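Local coordinates for protein anaphase-promoting complex subunit CUT9 (Schizosaccharomyces pombe, PDB 2XPI) that serves as a TPR-repeat, homodimer-forming subunit of the anaphase-promoting complex, the E3 ubiquitin ligase that controls progression through mitosis and G1, at residues Q125-T130 / A134-L139; D144-N147 / C152-L155. All blocks are in the same frame, centred on the assembly; numbering follows the deposited sequence.

In the fold
Two successive turns of a helical solenoid illustrate how TPR proteins are built from short-range contacts. Coming from the N terminus, the chain runs down helix 117-129, turns, and returns along helix 133-142; contact 1 closes this turn within TPR 2. It then leaves through the loop that holds 144-147 and enters helix 150-162, where contact 2 joins the loop to the opening helix of TPR 3. The two closures follow in series, neither enclosing nor crossing the other. Their centres lie about 12 Å apart, and they meet where Leu155 packs on Cys128 and Gln125 and Leu145 on Leu139. Both also reach the second subunit, in keeping with the part TPRs 1-7 play in homodimerization.

Contact 1: residues Q125-T130 / A134-L139; sequences QVYCCT and ARAKCL
Tyr127 and Arg135 lie one over the other where the two helices of TPR 2 pack as the antiparallel hairpin from which tetratricopeptide repeats are made. The short axes of 125-129 and 134-139 run 164° apart in direction and approach to 8.3 Å, and a single aromatic side chain fills much of the interval. Followed outward, Tyr127 starts against Ala136: its CB rests on Ala136 CB at 3.9 Å. Next, CD2 passes Ala136 N at 3.7 Å, an oblique approach. Farther along the same side of the ring, CE2 meets Leu139 CD2 at 4.1 Å, a methyl of the helical turn that follows. One face of the ring is taken by Arg135. Its CD stands 3.7 Å from the centroid of the Tyr127 ring, close to the ring normal, as a CH-pi contact. Beyond it the guanidinium lies flat on the tyrosine, with planes inclined by only 16° and centres 4.5 Å apart. What brings it there is an Arg135 chain that leaves with CG anti to the backbone N (chi1 -171°) and stays extended as far as NE, passing over the face from the CD2-CE2 side to CE1 and the hydroxyl end. Cys128 adds a smaller apolar touch, SG to Ala136 CB at 4.1 Å. Both polar ends have partners beyond the hairpin: Arg135 NH2 makes a long, weak ion pair with Asp335 of the second subunit, while Tyr127 OH hydrogen-bonds to Glu108 OE2 on helix 100-114. The hairpin is thereby tied to the preceding helix of the solenoid. At the far end of the ring, Tyr127 OH sits above the middle of the guanidinium, 3.6 Å from Arg135 CZ.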
ATOM      1  N   GLN A 125     -14.983   2.671  -4.457  1.00 37.45           N
ATOM      2  CA  GLN A 125     -13.829   2.177  -5.209  1.00 40.20           C
ATOM      3  C   GLN A 125     -12.607   3.038  -4.992  1.00 42.48           C
ATOM      4  O   GLN A 125     -11.494   2.534  -4.778  1.00 43.08           O
ATOM      5  CB  GLN A 125     -14.126   2.189  -6.697  1.00 44.58           C
ATOM      6  CG  GLN A 125     -14.607   0.879  -7.246  1.00 49.80           C
ATOM      7  CD  GLN A 125     -13.484  -0.104  -7.358  1.00 54.41           C
ATOM      8  OE1 GLN A 125     -12.990  -0.380  -8.450  1.00 56.63           O
ATOM      9  NE2 GLN A 125     -13.048  -0.623  -6.225  1.00 55.84           N
ATOM     10  N   VAL A 126     -12.823   4.349  -5.060  1.00 41.80           N
ATOM     11  CA  VAL A 126     -11.747   5.307  -4.892  1.00 42.14           C
ATOM     12  C   VAL A 126     -11.116   5.099  -3.515  1.00 44.21           C
ATOM     13  O   VAL A 126      -9.887   5.000  -3.381  1.00 48.27           O
ATOM     14  CB  VAL A 126     -12.253   6.781  -5.092  1.00 36.90           C
ATOM     15  CG1 VAL A 126     -11.143   7.774  -4.858  1.00 37.06           C
ATOM     16  CG2 VAL A 126     -12.862   6.972  -6.493  1.00 34.33           C
ATOM     17  N   TYR A 127     -11.945   5.005  -2.488  1.00 42.39           N
ATOM     18  CA  TYR A 127     -11.420   4.810  -1.142  1.00 45.12           C
ATOM     19  C   TYR A 127     -10.587   3.543  -1.043  1.00 48.73           C
ATOM     20  O   TYR A 127      -9.601   3.512  -0.320  1.00 50.38           O
ATOM     21  CB  TYR A 127     -12.544   4.759  -0.107  1.00 44.69           C
ATOM     22  CG  TYR A 127     -13.322   6.043   0.030  1.00 42.31           C
ATOM     23  CD1 TYR A 127     -12.812   7.243  -0.467  1.00 43.96           C
ATOM     24  CD2 TYR A 127     -14.559   6.061   0.650  1.00 40.00           C
ATOM     25  CE1 TYR A 127     -13.524   8.432  -0.354  1.00 42.66           C
ATOM     26  CE2 TYR A 127     -15.276   7.230   0.770  1.00 41.80           C
ATOM     27  CZ  TYR A 127     -14.752   8.415   0.265  1.00 43.38           C
ATOM     28  OH  TYR A 127     -15.452   9.587   0.401  1.00 46.16           O
ATOM     29  N   CYS A 128     -10.990   2.491  -1.753  1.00 49.75           N
ATOM     30  CA  CYS A 128     -10.244   1.235  -1.726  1.00 49.87           C
ATOM     31  C   CYS A 128      -8.885   1.358  -2.363  1.00 49.05           C
ATOM     32  O   CYS A 128      -7.932   0.693  -1.937  1.00 51.77           O
ATOM     33  CB  CYS A 128     -10.998   0.124  -2.436  1.00 50.83           C
ATOM     34  SG  CYS A 128     -12.275  -0.606  -1.443  1.00 61.75           S
ATOM     35  N   CYS A 129      -8.801   2.178  -3.405  1.00 45.18           N
ATOM     36  CA  CYS A 129      -7.523   2.427  -4.066  1.00 46.49           C
ATOM     37  C   CYS A 129      -6.577   3.197  -3.170  1.00 48.56           C
ATOM     38  O   CYS A 129      -5.377   3.191  -3.368  1.00 50.95           O
ATOM     39  CB  CYS A 129      -7.731   3.183  -5.377  1.00 47.01           C
ATOM     40  SG  CYS A 129      -8.634   2.200  -6.582  1.00 69.17           S
ATOM     41  N   THR A 130      -7.139   3.856  -2.174  1.00 50.17           N
ATOM     42  CA  THR A 130      -6.384   4.697  -1.262  1.00 51.57           C
ATOM     43  C   THR A 130      -6.098   3.905  -0.003  1.00 51.67           C
ATOM     44  O   THR A 130      -5.449   4.399   0.921  1.00 54.63           O
ATOM     45  CB  THR A 130      -7.232   5.931  -0.897  1.00 54.46           C
ATOM     46  OG1 THR A 130      -7.282   6.807  -2.017  1.00 54.83           O
ATOM     47  CG2 THR A 130      -6.653   6.683   0.267  1.00 59.05           C
ATOM     48  N   ALA A 134     -11.906   0.802   5.841  1.00 50.25           N
ATOM     49  CA  ALA A 134     -12.943   1.150   6.809  1.00 52.09           C
ATOM     50  C   ALA A 134     -13.874   2.203   6.194  1.00 54.42           C
ATOM     51  O   ALA A 134     -15.098   2.094   6.284  1.00 57.44           O
ATOM     52  CB  ALA A 134     -12.332   1.668   8.096  1.00 49.51           C
ATOM     53  N   ARG A 135     -13.296   3.212   5.551  1.00 51.36           N
ATOM     54  CA  ARG A 135     -14.109   4.289   5.001  1.00 50.95           C
ATOM     55  C   ARG A 135     -15.092   3.849   3.908  1.00 49.62           C
ATOM     56  O   ARG A 135     -16.267   4.210   3.962  1.00 52.17           O
ATOM     57  CB  ARG A 135     -13.255   5.450   4.504  1.00 50.29           C
ATOM     58  CG  ARG A 135     -14.109   6.639   4.151  1.00 51.05           C
ATOM     59  CD  ARG A 135     -13.280   7.802   3.705  1.00 51.05           C
ATOM     60  NE  ARG A 135     -13.931   9.058   4.012  1.00 51.81           N
ATOM     61  CZ  ARG A 135     -13.590  10.205   3.451  1.00 54.53           C
ATOM     62  NH1 ARG A 135     -12.616  10.210   2.556  1.00 55.63           N
ATOM     63  NH2 ARG A 135     -14.211  11.335   3.772  1.00 54.87           N
ATOM     64  N   ALA A 136     -14.616   3.106   2.911  1.00 45.53           N
ATOM     65  CA  ALA A 136     -15.512   2.499   1.925  1.00 43.76           C
ATOM     66  C   ALA A 136     -16.547   1.615   2.615  1.00 48.62           C
ATOM     67  O   ALA A 136     -17.739   1.683   2.307  1.00 51.19           O
ATOM     68  CB  ALA A 136     -14.727   1.676   0.905  1.00 39.63           C
ATOM     69  N   LYS A 137     -16.100   0.770   3.537  1.00 49.28           N
ATOM     70  CA  LYS A 137     -17.031  -0.120   4.214  1.00 50.88           C
ATOM     71  C   LYS A 137     -18.150   0.723   4.791  1.00 51.12           C
ATOM     72  O   LYS A 137     -19.328   0.451   4.538  1.00 53.73           O
ATOM     73  CB  LYS A 137     -16.350  -0.946   5.318  1.00 51.60           C
ATOM     74  CG  LYS A 137     -17.280  -1.924   6.025  1.00 51.25           C
ATOM     75  CD  LYS A 137     -17.123  -1.861   7.568  1.00 86.43           C
ATOM     76  CE  LYS A 137     -17.960  -0.744   8.230  1.00 88.03           C
ATOM     77  NZ  LYS A 137     -17.211   0.519   8.610  1.00 87.53           N
ATOM     78  N   CYS A 138     -17.794   1.767   5.540  1.00 47.00           N
ATOM     79  CA  CYS A 138     -18.824   2.564   6.188  1.00 42.35           C
ATOM     80  C   CYS A 138     -19.760   3.147   5.130  1.00 45.14           C
ATOM     81  O   CYS A 138     -20.976   3.059   5.247  1.00 49.66           O
ATOM     82  CB  CYS A 138     -18.233   3.637   7.112  1.00 38.02           C
ATOM     83  SG  CYS A 138     -19.455   4.406   8.349  1.00 80.02           S
ATOM     84  N   LEU A 139     -19.206   3.719   4.074  1.00 44.39           N
ATOM     85  CA  LEU A 139     -20.038   4.375   3.084  1.00 47.09           C
ATOM     86  C   LEU A 139     -21.080   3.400   2.498  1.00 53.79           C
ATOM     87  O   LEU A 139     -22.248   3.750   2.323  1.00 55.91           O
ATOM     88  CB  LEU A 139     -19.149   4.965   2.003  1.00 45.14           C
ATOM     89  CG  LEU A 139     -19.865   5.585   0.813  1.00 47.85           C
ATOM     90  CD1 LEU A 139     -20.387   6.959   1.197  1.00 50.33           C
ATOM     91  CD2 LEU A 139     -18.926   5.673  -0.373  1.00 46.46           C
TER

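Contact 2: residues D144-N147 / C152-L155; sequences DLYN and CRYL
Leu145 and Cys152 form the close-packed half of a turn that leads from the loop after helix 133-142 into the first helix of TPR 3, a helix-to-helix connection within the superhelix. Their CB atoms are 4.2 Å apart, and Cys152 CB also rests against Leu145 O at 4.1 Å. Both residues are buried: Leu145 touches Pro117, and Cys152 packs on Phe121 and Leu140. Next to them, Tyr146 CB lies 4.0 Å from Arg153 CA.

Toward solvent the contact is more polar and held by weak bonds; a very short approach of Arg153 NH1 to Tyr146 O is doubtful. Arg153 bends at chi3 (-136°), and this turns its guanidinium back across the loop. There Arg153 NH2 comes to the edge of the Tyr146 ring, 4.2 Å from Tyr146 CD1, while CD1 in turn lies over a face of the guanidinium; the two planes stand 75° apart. The exposed Asn147 completes this side with OD1 near the guanidinium plane, where it accepts weak hydrogen bonds from NH1 and NH2 of Arg153, each 3.4 Å long. The firmer partner of this arginine is Leu172 O, hydrogen-bonded to NE. The chemistry thus implies a division of labour: apolar burial probably contributes most on the Leu145-Cys152 side, and the forked Asn147 interaction probably adds only a modest, solvent-competed hold on an arginine positioned chiefly from elsewhere.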
ATOM      1  N   ASP A 144     -27.695   0.983   3.915  1.00102.72           N
ATOM      2  CA  ASP A 144     -27.969  -0.408   3.566  1.00101.01           C
ATOM      3  C   ASP A 144     -27.853  -0.643   2.039  1.00 95.91           C
ATOM      4  O   ASP A 144     -28.568  -1.458   1.443  1.00 95.33           O
ATOM      5  CB  ASP A 144     -29.276  -0.917   4.220  1.00104.71           C
ATOM      6  CG  ASP A 144     -30.454  -0.966   3.263  1.00105.77           C
ATOM      7  OD1 ASP A 144     -30.702   0.029   2.550  1.00106.37           O
ATOM      8  OD2 ASP A 144     -31.146  -2.010   3.243  1.00105.56           O
ATOM      9  N   LEU A 145     -26.912   0.087   1.435  1.00 91.63           N
ATOM     10  CA  LEU A 145     -26.524  -0.083   0.034  1.00 86.97           C
ATOM     11  C   LEU A 145     -26.347  -1.539  -0.372  1.00 83.25           C
ATOM     12  O   LEU A 145     -26.868  -1.969  -1.399  1.00 80.80           O
ATOM     13  CB  LEU A 145     -25.206   0.644  -0.250  1.00 84.63           C
ATOM     14  CG  LEU A 145     -25.235   2.027  -0.896  1.00 83.93           C
ATOM     15  CD1 LEU A 145     -26.286   2.078  -1.991  1.00 84.71           C
ATOM     16  CD2 LEU A 145     -25.468   3.097   0.145  1.00 84.67           C
ATOM     17  N   TYR A 146     -25.589  -2.286   0.427  1.00 83.89           N
ATOM     18  CA  TYR A 146     -25.243  -3.674   0.095  1.00 83.76           C
ATOM     19  C   TYR A 146     -26.480  -4.511  -0.207  1.00 83.79           C
ATOM     20  O   TYR A 146     -26.388  -5.553  -0.855  1.00 82.65           O
ATOM     21  CB  TYR A 146     -24.427  -4.325   1.217  1.00 84.77           C
ATOM     22  CG  TYR A 146     -25.070  -4.185   2.568  1.00 88.81           C
ATOM     23  CD1 TYR A 146     -25.966  -5.139   3.034  1.00 92.04           C
ATOM     24  CD2 TYR A 146     -24.797  -3.091   3.371  1.00 90.46           C
ATOM     25  CE1 TYR A 146     -26.570  -5.009   4.271  1.00 95.26           C
ATOM     26  CE2 TYR A 146     -25.392  -2.948   4.604  1.00 94.27           C
ATOM     27  CZ  TYR A 146     -26.280  -3.910   5.051  1.00 96.84           C
ATOM     28  OH  TYR A 146     -26.876  -3.765   6.285  1.00100.19           O
ATOM     29  N   ASN A 147     -27.636  -4.040   0.252  1.00 84.29           N
ATOM     30  CA  ASN A 147     -28.893  -4.726   0.001  1.00 84.06           C
ATOM     31  C   ASN A 147     -29.543  -4.347  -1.325  1.00 80.89           C
ATOM     32  O   ASN A 147     -30.439  -5.032  -1.813  1.00 82.69           O
ATOM     33  CB  ASN A 147     -29.868  -4.474   1.146  1.00 88.40           C
ATOM     34  CG  ASN A 147     -29.984  -5.660   2.071  1.00 91.57           C
ATOM     35  OD1 ASN A 147     -29.023  -6.414   2.268  1.00 90.64           O
ATOM     36  ND2 ASN A 147     -31.167  -5.845   2.640  1.00 95.11           N
ATOM     37  N   CYS A 152     -22.210  -3.254  -4.679  1.00 49.31           N
ATOM     38  CA  CYS A 152     -21.967  -2.697  -3.357  1.00 50.73           C
ATOM     39  C   CYS A 152     -21.776  -3.808  -2.320  1.00 50.73           C
ATOM     40  O   CYS A 152     -21.006  -3.665  -1.382  1.00 52.19           O
ATOM     41  CB  CYS A 152     -23.096  -1.745  -2.954  1.00 53.56           C
ATOM     42  SG  CYS A 152     -23.195  -0.181  -3.915  1.00 61.02           S
ATOM     43  N   ARG A 153     -22.471  -4.922  -2.501  1.00 49.89           N
ATOM     44  CA  ARG A 153     -22.289  -6.083  -1.634  1.00 48.56           C
ATOM     45  C   ARG A 153     -20.895  -6.687  -1.843  1.00 46.86           C
ATOM     46  O   ARG A 153     -20.156  -6.931  -0.886  1.00 49.17           O
ATOM     47  CB  ARG A 153     -23.376  -7.125  -1.906  1.00 47.49           C
ATOM     48  CG  ARG A 153     -23.456  -8.214  -0.876  1.00 48.70           C
ATOM     49  CD  ARG A 153     -24.690  -9.080  -1.087  1.00 55.00           C
ATOM     50  NE  ARG A 153     -25.354  -9.347   0.189  1.00 62.24           N
ATOM     51  CZ  ARG A 153     -26.441  -8.715   0.620  1.00 67.97           C
ATOM     52  NH1 ARG A 153     -27.023  -7.794  -0.136  1.00 68.62           N
ATOM     53  NH2 ARG A 153     -26.958  -9.016   1.803  1.00 72.77           N
ATOM     54  N   TYR A 154     -20.537  -6.929  -3.095  1.00 41.65           N
ATOM     55  CA  TYR A 154     -19.193  -7.361  -3.388  1.00 42.44           C
ATOM     56  C   TYR A 154     -18.131  -6.468  -2.741  1.00 44.55           C
ATOM     57  O   TYR A 154     -17.194  -6.964  -2.101  1.00 43.87           O
ATOM     58  CB  TYR A 154     -18.957  -7.402  -4.887  1.00 42.23           C
ATOM     59  CG  TYR A 154     -17.523  -7.684  -5.237  1.00 42.58           C
ATOM     60  CD1 TYR A 154     -16.992  -8.963  -5.078  1.00 44.86           C
ATOM     61  CD2 TYR A 154     -16.695  -6.684  -5.732  1.00 41.68           C
ATOM     62  CE1 TYR A 154     -15.665  -9.241  -5.390  1.00 45.76           C
ATOM     63  CE2 TYR A 154     -15.366  -6.949  -6.057  1.00 42.85           C
ATOM     64  CZ  TYR A 154     -14.855  -8.230  -5.877  1.00 45.72           C
ATOM     65  OH  TYR A 154     -13.548  -8.513  -6.200  1.00 46.77           O
ATOM     66  N   LEU A 155     -18.264  -5.153  -2.918  1.00 45.09           N
ATOM     67  CA  LEU A 155     -17.209  -4.237  -2.485  1.00 43.91           C
ATOM     68  C   LEU A 155     -17.150  -4.090  -0.966  1.00 43.29           C
ATOM     69  O   LEU A 155     -16.064  -4.011  -0.392  1.00 45.84           O
ATOM     70  CB  LEU A 155     -17.332  -2.879  -3.157  1.00 45.00           C
ATOM     71  CG  LEU A 155     -16.082  -2.017  -2.959  1.00 47.36           C
ATOM     72  CD1 LEU A 155     -14.821  -2.781  -3.314  1.00 45.44           C
ATOM     73  CD2 LEU A 155     -16.173  -0.741  -3.769  1.00 48.78           C
TER